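Local coordinates for protein 2-oxoglutarate carboxylase small subunit (Hydrogenobacter thermophilus, PDB 7KCT) that is a biotin carboxylase-type subunit with an ATP-grasp fold that binds adenosine-5'-diphosphate, magnesium and bicarbonate, at residues V136-D148 with F200-E212. Residues are numbered along the deposited sequence; the frame is centred on the assembly and turned at random.
With ADP (adenosine-5'-diphosphate), chain C.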
ATOM      1  N   VAL A 136      14.782  31.192 -15.020  1.00 42.37           N
ATOM      2  CA  VAL A 136      15.185  29.795 -14.815  1.00 40.76           C
ATOM      3  C   VAL A 136      16.425  29.500 -15.653  1.00 34.54           C
ATOM      4  O   VAL A 136      16.428  29.798 -16.852  1.00 33.99           O
ATOM      5  CB  VAL A 136      14.041  28.831 -15.175  1.00 42.80           C
ATOM      6  CG1 VAL A 136      14.420  27.403 -14.846  1.00 43.59           C
ATOM      7  CG2 VAL A 136      12.771  29.204 -14.464  1.00 42.95           C
ATOM      8  N   PRO A 137      17.494  28.917 -15.091  1.00 37.74           N
ATOM      9  CA  PRO A 137      18.650  28.559 -15.934  1.00 34.57           C
ATOM     10  C   PRO A 137      18.248  27.527 -16.964  1.00 36.31           C
ATOM     11  O   PRO A 137      17.381  26.677 -16.721  1.00 39.08           O
ATOM     12  CB  PRO A 137      19.680  28.018 -14.933  1.00 42.73           C
ATOM     13  CG  PRO A 137      18.855  27.640 -13.678  1.00 45.25           C
ATOM     14  CD  PRO A 137      17.715  28.617 -13.665  1.00 38.12           C
ATOM     15  N   THR A 138      18.811  27.652 -18.155  1.00 38.94           N
ATOM     16  CA  THR A 138      18.456  26.757 -19.241  1.00 35.15           C
ATOM     17  C   THR A 138      19.733  26.197 -19.817  1.00 41.83           C
ATOM     18  O   THR A 138      20.819  26.731 -19.588  1.00 37.57           O
ATOM     19  CB  THR A 138      17.632  27.426 -20.368  1.00 38.19           C
ATOM     20  OG1 THR A 138      18.307  28.575 -20.888  1.00 41.19           O
ATOM     21  CG2 THR A 138      16.215  27.803 -19.899  1.00 37.20           C
ATOM     22  N   VAL A 139      19.580  25.112 -20.566  1.00 41.52           N
ATOM     23  CA  VAL A 139      20.724  24.498 -21.234  1.00 38.86           C
ATOM     24  C   VAL A 139      21.146  25.389 -22.400  1.00 43.34           C
ATOM     25  O   VAL A 139      20.314  25.690 -23.275  1.00 41.36           O
ATOM     26  CB  VAL A 139      20.368  23.091 -21.738  1.00 41.30           C
ATOM     27  CG1 VAL A 139      21.616  22.429 -22.315  1.00 44.57           C
ATOM     28  CG2 VAL A 139      19.770  22.202 -20.661  1.00 41.71           C
ATOM     29  N   PRO A 140      22.420  25.758 -22.507  1.00 42.90           N
ATOM     30  CA  PRO A 140      22.863  26.536 -23.672  1.00 36.33           C
ATOM     31  C   PRO A 140      22.552  25.812 -24.976  1.00 41.04           C
ATOM     32  O   PRO A 140      22.588  24.584 -25.052  1.00 41.99           O
ATOM     33  CB  PRO A 140      24.375  26.666 -23.449  1.00 42.11           C
ATOM     34  CG  PRO A 140      24.557  26.538 -21.932  1.00 44.37           C
ATOM     35  CD  PRO A 140      23.498  25.545 -21.512  1.00 41.37           C
ATOM     36  N   GLY A 141      22.241  26.581 -26.015  1.00 42.27           N
ATOM     37  CA  GLY A 141      22.018  25.996 -27.326  1.00 36.63           C
ATOM     38  C   GLY A 141      21.374  27.000 -28.256  1.00 42.59           C
ATOM     39  O   GLY A 141      21.415  28.199 -28.004  1.00 44.22           O
ATOM     40  N   SER A 142      20.783  26.489 -29.335  1.00 41.67           N
ATOM     41  CA  SER A 142      20.131  27.358 -30.297  1.00 41.81           C
ATOM     42  C   SER A 142      19.088  28.220 -29.594  1.00 46.31           C
ATOM     43  O   SER A 142      18.432  27.789 -28.644  1.00 46.84           O
ATOM     44  CB  SER A 142      19.497  26.540 -31.427  1.00 42.95           C
ATOM     45  OG  SER A 142      18.652  25.540 -30.921  1.00 41.35           O
ATOM     46  N   ASP A 143      18.988  29.467 -30.025  1.00 54.63           N
ATOM     47  CA  ASP A 143      17.932  30.363 -29.557  1.00 60.36           C
ATOM     48  C   ASP A 143      16.768  30.056 -30.481  1.00 59.45           C
ATOM     49  O   ASP A 143      16.660  30.604 -31.576  1.00 62.80           O
ATOM     50  CB  ASP A 143      18.365  31.820 -29.618  1.00 56.47           C
ATOM     51  N   GLY A 144      15.955  29.093 -30.085  1.00 51.91           N
ATOM     52  CA  GLY A 144      14.869  28.655 -30.922  1.00 51.95           C
ATOM     53  C   GLY A 144      15.207  27.479 -31.826  1.00 55.65           C
ATOM     54  O   GLY A 144      16.279  26.861 -31.785  1.00 50.67           O
ATOM     55  N   ILE A 145      14.224  27.168 -32.670  1.00 50.57           N
ATOM     56  CA  ILE A 145      14.340  26.079 -33.612  1.00 49.74           C
ATOM     57  C   ILE A 145      15.439  26.366 -34.623  1.00 49.31           C
ATOM     58  O   ILE A 145      15.836  27.512 -34.842  1.00 58.54           O
ATOM     59  CB  ILE A 145      12.975  25.903 -34.295  1.00 48.67           C
ATOM     60  CG1 ILE A 145      11.969  25.377 -33.272  1.00 54.51           C
ATOM     61  CG2 ILE A 145      13.078  24.982 -35.477  1.00 55.73           C
ATOM     62  CD1 ILE A 145      10.520  25.606 -33.676  1.00 57.72           C
ATOM     63  N   LEU A 146      15.932  25.299 -35.248  1.00 53.68           N
ATOM     64  CA  LEU A 146      16.962  25.395 -36.277  1.00 62.56           C
ATOM     65  C   LEU A 146      16.323  25.532 -37.660  1.00 59.24           C
ATOM     66  O   LEU A 146      15.426  24.760 -38.011  1.00 55.64           O
ATOM     67  CB  LEU A 146      17.870  24.163 -36.239  1.00 61.16           C
ATOM     68  CG  LEU A 146      18.623  23.810 -34.949  1.00 56.93           C
ATOM     69  CD1 LEU A 146      19.113  22.354 -35.025  1.00 52.64           C
ATOM     70  CD2 LEU A 146      19.796  24.756 -34.733  1.00 51.54           C
ATOM     71  N   LYS A 147      16.817  26.496 -38.448  1.00 63.74           N
ATOM     72  CA  LYS A 147      16.276  26.744 -39.786  1.00 67.74           C
ATOM     73  C   LYS A 147      16.677  25.654 -40.774  1.00 69.57           C
ATOM     74  O   LYS A 147      15.900  25.338 -41.684  1.00 68.92           O
ATOM     75  CB  LYS A 147      16.708  28.139 -40.288  1.00 63.48           C
ATOM     76  N   ASP A 148      17.864  25.076 -40.626  1.00 68.39           N
ATOM     77  CA  ASP A 148      18.364  24.070 -41.548  1.00 68.99           C
ATOM     78  C   ASP A 148      19.604  23.455 -40.918  1.00 68.40           C
ATOM     79  O   ASP A 148      20.097  23.939 -39.895  1.00 62.43           O
ATOM     80  CB  ASP A 148      18.755  24.773 -42.869  1.00 69.73           C
ATOM     81  CG  ASP A 148      19.832  25.865 -42.628  1.00 74.93           C
ATOM     82  OD1 ASP A 148      20.188  26.107 -41.449  1.00 72.85           O
ATOM     83  OD2 ASP A 148      20.340  26.534 -43.557  1.00 85.48           O
ATOM     84  N   PHE A 200       5.555  13.075 -34.632  1.00 61.00           N
ATOM     85  CA  PHE A 200       4.857  14.160 -33.954  1.00 64.90           C
ATOM     86  C   PHE A 200       4.122  15.088 -34.917  1.00 62.96           C
ATOM     87  O   PHE A 200       3.418  15.996 -34.456  1.00 59.90           O
ATOM     88  CB  PHE A 200       5.830  14.997 -33.090  1.00 62.59           C
ATOM     89  CG  PHE A 200       6.675  14.187 -32.127  1.00 61.40           C
ATOM     90  CD1 PHE A 200       6.103  13.564 -31.023  1.00 66.48           C
ATOM     91  CD2 PHE A 200       8.045  14.062 -32.320  1.00 66.25           C
ATOM     92  CE1 PHE A 200       6.880  12.820 -30.128  1.00 61.24           C
ATOM     93  CE2 PHE A 200       8.828  13.324 -31.426  1.00 64.36           C
ATOM     94  CZ  PHE A 200       8.238  12.704 -30.329  1.00 63.71           C
ATOM     95  N   GLY A 201       4.225  14.855 -36.231  1.00 63.02           N
ATOM     96  CA  GLY A 201       3.641  15.717 -37.233  1.00 58.54           C
ATOM     97  C   GLY A 201       4.513  16.876 -37.683  1.00 69.38           C
ATOM     98  O   GLY A 201       4.189  17.527 -38.693  1.00 67.84           O
ATOM     99  N   ARG A 202       5.607  17.150 -36.974  1.00 65.86           N
ATOM    100  CA  ARG A 202       6.420  18.339 -37.188  1.00 57.98           C
ATOM    101  C   ARG A 202       7.875  17.963 -36.964  1.00 57.46           C
ATOM    102  O   ARG A 202       8.220  17.435 -35.904  1.00 59.19           O
ATOM    103  CB  ARG A 202       5.967  19.453 -36.243  1.00 54.78           C
ATOM    104  CG  ARG A 202       6.804  20.716 -36.294  1.00 63.21           C
ATOM    105  CD  ARG A 202       6.051  21.907 -35.699  1.00 55.30           C
ATOM    106  NE  ARG A 202       5.791  21.771 -34.270  1.00 50.88           N
ATOM    107  CZ  ARG A 202       6.539  22.309 -33.310  1.00 58.97           C
ATOM    108  NH1 ARG A 202       7.628  23.020 -33.615  1.00 58.40           N
ATOM    109  NH2 ARG A 202       6.206  22.135 -32.038  1.00 53.75           N
ATOM    110  N   GLY A 203       8.720  18.225 -37.956  1.00 60.37           N
ATOM    111  CA  GLY A 203      10.099  17.788 -37.937  1.00 60.07           C
ATOM    112  C   GLY A 203      11.085  18.734 -37.287  1.00 63.79           C
ATOM    113  O   GLY A 203      12.286  18.449 -37.289  1.00 64.44           O
ATOM    114  N   ASP A 204      10.618  19.822 -36.687  1.00 61.54           N
ATOM    115  CA  ASP A 204      11.509  20.888 -36.242  1.00 58.03           C
ATOM    116  C   ASP A 204      12.398  20.452 -35.084  1.00 54.31           C
ATOM    117  O   ASP A 204      11.910  19.927 -34.077  1.00 47.55           O
ATOM    118  CB  ASP A 204      10.696  22.101 -35.798  1.00 59.36           C
ATOM    119  CG  ASP A 204       9.721  22.574 -36.853  1.00 63.57           C
ATOM    120  OD1 ASP A 204       9.937  22.287 -38.050  1.00 68.84           O
ATOM    121  OD2 ASP A 204       8.725  23.218 -36.477  1.00 61.35           O
ATOM    122  N   LEU A 205      13.692  20.750 -35.195  1.00 45.45           N
ATOM    123  CA  LEU A 205      14.671  20.357 -34.195  1.00 51.94           C
ATOM    124  C   LEU A 205      15.248  21.594 -33.514  1.00 48.71           C
ATOM    125  O   LEU A 205      15.288  22.679 -34.096  1.00 45.26           O
ATOM    126  CB  LEU A 205      15.802  19.542 -34.833  1.00 53.60           C
ATOM    127  CG  LEU A 205      15.363  18.359 -35.709  1.00 52.68           C
ATOM    128  CD1 LEU A 205      16.546  17.763 -36.446  1.00 54.10           C
ATOM    129  CD2 LEU A 205      14.685  17.325 -34.899  1.00 49.89           C
ATOM    130  N   LEU A 206      15.631  21.430 -32.254  1.00 41.99           N
ATOM    131  CA  LEU A 206      16.513  22.353 -31.570  1.00 44.03           C
ATOM    132  C   LEU A 206      17.828  21.636 -31.262  1.00 44.05           C
ATOM    133  O   LEU A 206      17.933  20.402 -31.308  1.00 35.69           O
ATOM    134  CB  LEU A 206      15.864  22.904 -30.296  1.00 39.17           C
ATOM    135  CG  LEU A 206      15.556  21.992 -29.108  1.00 44.56           C
ATOM    136  CD1 LEU A 206      16.848  21.686 -28.348  1.00 47.81           C
ATOM    137  CD2 LEU A 206      14.562  22.628 -28.184  1.00 40.84           C
ATOM    138  N   LEU A 207      18.817  22.429 -30.889  1.00 41.53           N
ATOM    139  CA  LEU A 207      20.141  21.932 -30.562  1.00 36.28           C
ATOM    140  C   LEU A 207      20.502  22.468 -29.198  1.00 38.81           C
ATOM    141  O   LEU A 207      20.292  23.655 -28.938  1.00 44.68           O
ATOM    142  CB  LEU A 207      21.158  22.385 -31.612  1.00 43.53           C
ATOM    143  CG  LEU A 207      22.589  21.857 -31.539  1.00 46.52           C
ATOM    144  CD1 LEU A 207      23.307  22.147 -32.872  1.00 46.82           C
ATOM    145  CD2 LEU A 207      23.322  22.484 -30.415  1.00 43.67           C
ATOM    146  N   GLU A 208      21.024  21.609 -28.320  1.00 27.43           N
ATOM    147  CA  GLU A 208      21.570  22.096 -27.076  1.00 37.70           C
ATOM    148  C   GLU A 208      22.852  21.356 -26.705  1.00 34.37           C
ATOM    149  O   GLU A 208      23.204  20.342 -27.286  1.00 37.50           O
ATOM    150  CB  GLU A 208      20.534  22.020 -25.934  1.00 43.51           C
ATOM    151  CG  GLU A 208      19.869  20.690 -25.686  1.00 43.18           C
ATOM    152  CD  GLU A 208      18.782  20.782 -24.583  1.00 49.22           C
ATOM    153  OE1 GLU A 208      18.009  21.771 -24.570  1.00 48.14           O
ATOM    154  OE2 GLU A 208      18.673  19.862 -23.743  1.00 44.66           O
ATOM    155  N   LYS A 209      23.572  21.945 -25.763  1.00 36.37           N
ATOM    156  CA  LYS A 209      24.792  21.353 -25.250  1.00 39.13           C
ATOM    157  C   LYS A 209      24.456  19.986 -24.688  1.00 41.53           C
ATOM    158  O   LYS A 209      23.514  19.843 -23.900  1.00 34.34           O
ATOM    159  CB  LYS A 209      25.375  22.243 -24.164  1.00 34.52           C
ATOM    160  CG  LYS A 209      26.626  21.717 -23.500  1.00 41.86           C
ATOM    161  CD  LYS A 209      27.772  21.668 -24.479  1.00 43.24           C
ATOM    162  CE  LYS A 209      28.772  20.593 -24.092  1.00 51.71           C
ATOM    163  NZ  LYS A 209      29.651  20.260 -25.231  1.00 49.34           N
ATOM    164  N   TYR A 210      25.183  18.972 -25.121  1.00 36.83           N
ATOM    165  CA  TYR A 210      25.030  17.682 -24.467  1.00 36.89           C
ATOM    166  C   TYR A 210      25.763  17.702 -23.133  1.00 36.80           C
ATOM    167  O   TYR A 210      26.996  17.839 -23.097  1.00 41.73           O
ATOM    168  CB  TYR A 210      25.553  16.546 -25.318  1.00 34.64           C
ATOM    169  CG  TYR A 210      25.370  15.239 -24.584  1.00 39.50           C
ATOM    170  CD1 TYR A 210      24.091  14.674 -24.427  1.00 40.55           C
ATOM    171  CD2 TYR A 210      26.452  14.588 -24.001  1.00 40.98           C
ATOM    172  CE1 TYR A 210      23.907  13.455 -23.741  1.00 40.47           C
ATOM    173  CE2 TYR A 210      26.285  13.369 -23.322  1.00 44.59           C
ATOM    174  CZ  TYR A 210      25.013  12.811 -23.195  1.00 46.66           C
ATOM    175  OH  TYR A 210      24.901  11.623 -22.505  1.00 43.89           O
ATOM    176  N   ILE A 211      25.025  17.547 -22.037  1.00 34.32           N
ATOM    177  CA  ILE A 211      25.621  17.495 -20.705  1.00 36.42           C
ATOM    178  C   ILE A 211      26.021  16.047 -20.417  1.00 42.01           C
ATOM    179  O   ILE A 211      25.158  15.184 -20.241  1.00 36.57           O
ATOM    180  CB  ILE A 211      24.677  18.027 -19.618  1.00 33.66           C
ATOM    181  CG1 ILE A 211      24.143  19.427 -19.973  1.00 37.51           C
ATOM    182  CG2 ILE A 211      25.377  17.979 -18.284  1.00 40.51           C
ATOM    183  CD1 ILE A 211      25.205  20.507 -20.007  1.00 50.68           C
ATOM    184  N   GLU A 212      27.330  15.786 -20.317  1.00 35.34           N
ATOM    185  CA  GLU A 212      27.839  14.420 -20.161  1.00 39.29           C
ATOM    186  C   GLU A 212      27.609  13.941 -18.726  1.00 42.88           C
ATOM    187  O   GLU A 212      27.756  14.699 -17.760  1.00 47.78           O
ATOM    188  CB  GLU A 212      29.341  14.358 -20.514  1.00 43.21           C
ATOM    189  CG  GLU A 212      29.894  12.982 -20.898  1.00 43.43           C
ATOM    190  CD  GLU A 212      29.672  12.645 -22.361  1.00 44.58           C
ATOM    191  OE1 GLU A 212      30.017  13.477 -23.229  1.00 43.93           O
ATOM    192  OE2 GLU A 212      29.190  11.527 -22.646  1.00 44.58           O
TER
HETATM  193  PB  ADP C 501      11.099  13.850 -23.811  1.00 42.35           P
HETATM  194  O1B ADP C 501      11.049  12.766 -24.830  1.00 48.07           O
HETATM  195  O2B ADP C 501      11.135  13.674 -22.314  1.00 36.11           O
HETATM  196  O3B ADP C 501      10.356  15.113 -24.200  1.00 55.96           O
HETATM  197  PA  ADP C 501      13.252  15.366 -22.829  1.00 40.42           P
HETATM  198  O1A ADP C 501      12.812  15.425 -21.410  1.00 34.39           O
HETATM  199  O2A ADP C 501      13.916  16.607 -23.403  1.00 45.82           O
HETATM  200  O3A ADP C 501      12.773  14.536 -24.066  1.00 43.42           O
HETATM  201  O5' ADP C 501      14.886  14.517 -22.465  1.00 42.27           O
HETATM  202  C5' ADP C 501      14.856  13.058 -22.673  1.00 44.81           C
HETATM  203  C4' ADP C 501      15.953  12.562 -21.817  1.00 37.70           C
HETATM  204  O4' ADP C 501      17.132  12.789 -22.623  1.00 37.83           O
HETATM  205  C3' ADP C 501      16.105  13.335 -20.561  1.00 41.56           C
HETATM  206  O3' ADP C 501      15.474  12.652 -19.471  1.00 43.70           O
HETATM  207  C2' ADP C 501      17.611  13.163 -20.378  1.00 40.95           C
HETATM  208  O2' ADP C 501      17.968  11.783 -19.984  1.00 40.73           O
HETATM  209  C1' ADP C 501      18.161  13.284 -21.770  1.00 36.34           C
HETATM  210  N9  ADP C 501      18.500  14.689 -22.102  1.00 38.19           N
HETATM  211  C8  ADP C 501      17.667  15.731 -22.532  1.00 33.33           C
HETATM  212  N7  ADP C 501      18.379  16.866 -22.760  1.00 38.58           N
HETATM  213  C5  ADP C 501      19.695  16.541 -22.430  1.00 41.28           C
HETATM  214  C6  ADP C 501      20.901  17.290 -22.450  1.00 40.53           C
HETATM  215  N6  ADP C 501      20.882  18.594 -22.832  1.00 34.82           N
HETATM  216  N1  ADP C 501      22.074  16.741 -22.046  1.00 32.15           N
HETATM  217  C2  ADP C 501      21.993  15.435 -21.696  1.00 38.26           C
HETATM  218  N3  ADP C 501      20.939  14.602 -21.641  1.00 33.62           N
HETATM  219  C4  ADP C 501      19.783  15.199 -22.026  1.00 37.64           C
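Ser142 uses its side chain where a second strand would use backbone: Leu207 N donates to Ser142 OG (3.1 Å), while Ser142 N bonds back to Leu207 O (2.9 Å). Edge strand 205-209 of the antiparallel sheet in this ATP-grasp domain is lined by the irregular loop 136-148, an example of how a sheet edge can be satisfied without another regular strand. With OG held between backbone N and carbonyl carbon (chi1 53°), the hydroxyl faces the strand. On one side of this pair of bonds Gly141 forms a single beta bridge with Glu208, and Lys209 N bonds almost straight to Pro140 O. On the other, Leu146 N donates a hydrogen bond to Leu205 O, and Leu146 CD1 packs on Leu207 CB at 4.0 Å. Ile145 lays CG2 against Asp204 CB and brings CD1 to the guanidinium edge of Arg202, whose NH1 is salt-bridged to Asp204 and Asp123 and whose side chain lies beside the bound bicarbonate. Beside the nucleotide, the side chains of Val139 and Glu208 cross at about a right angle. Lys128 and Lys166 pair with the Glu208 carboxylate. Lys209 O also accepts from the adenine amino group, and Glu208 OE2 lies 2.7 Å from ADP N6.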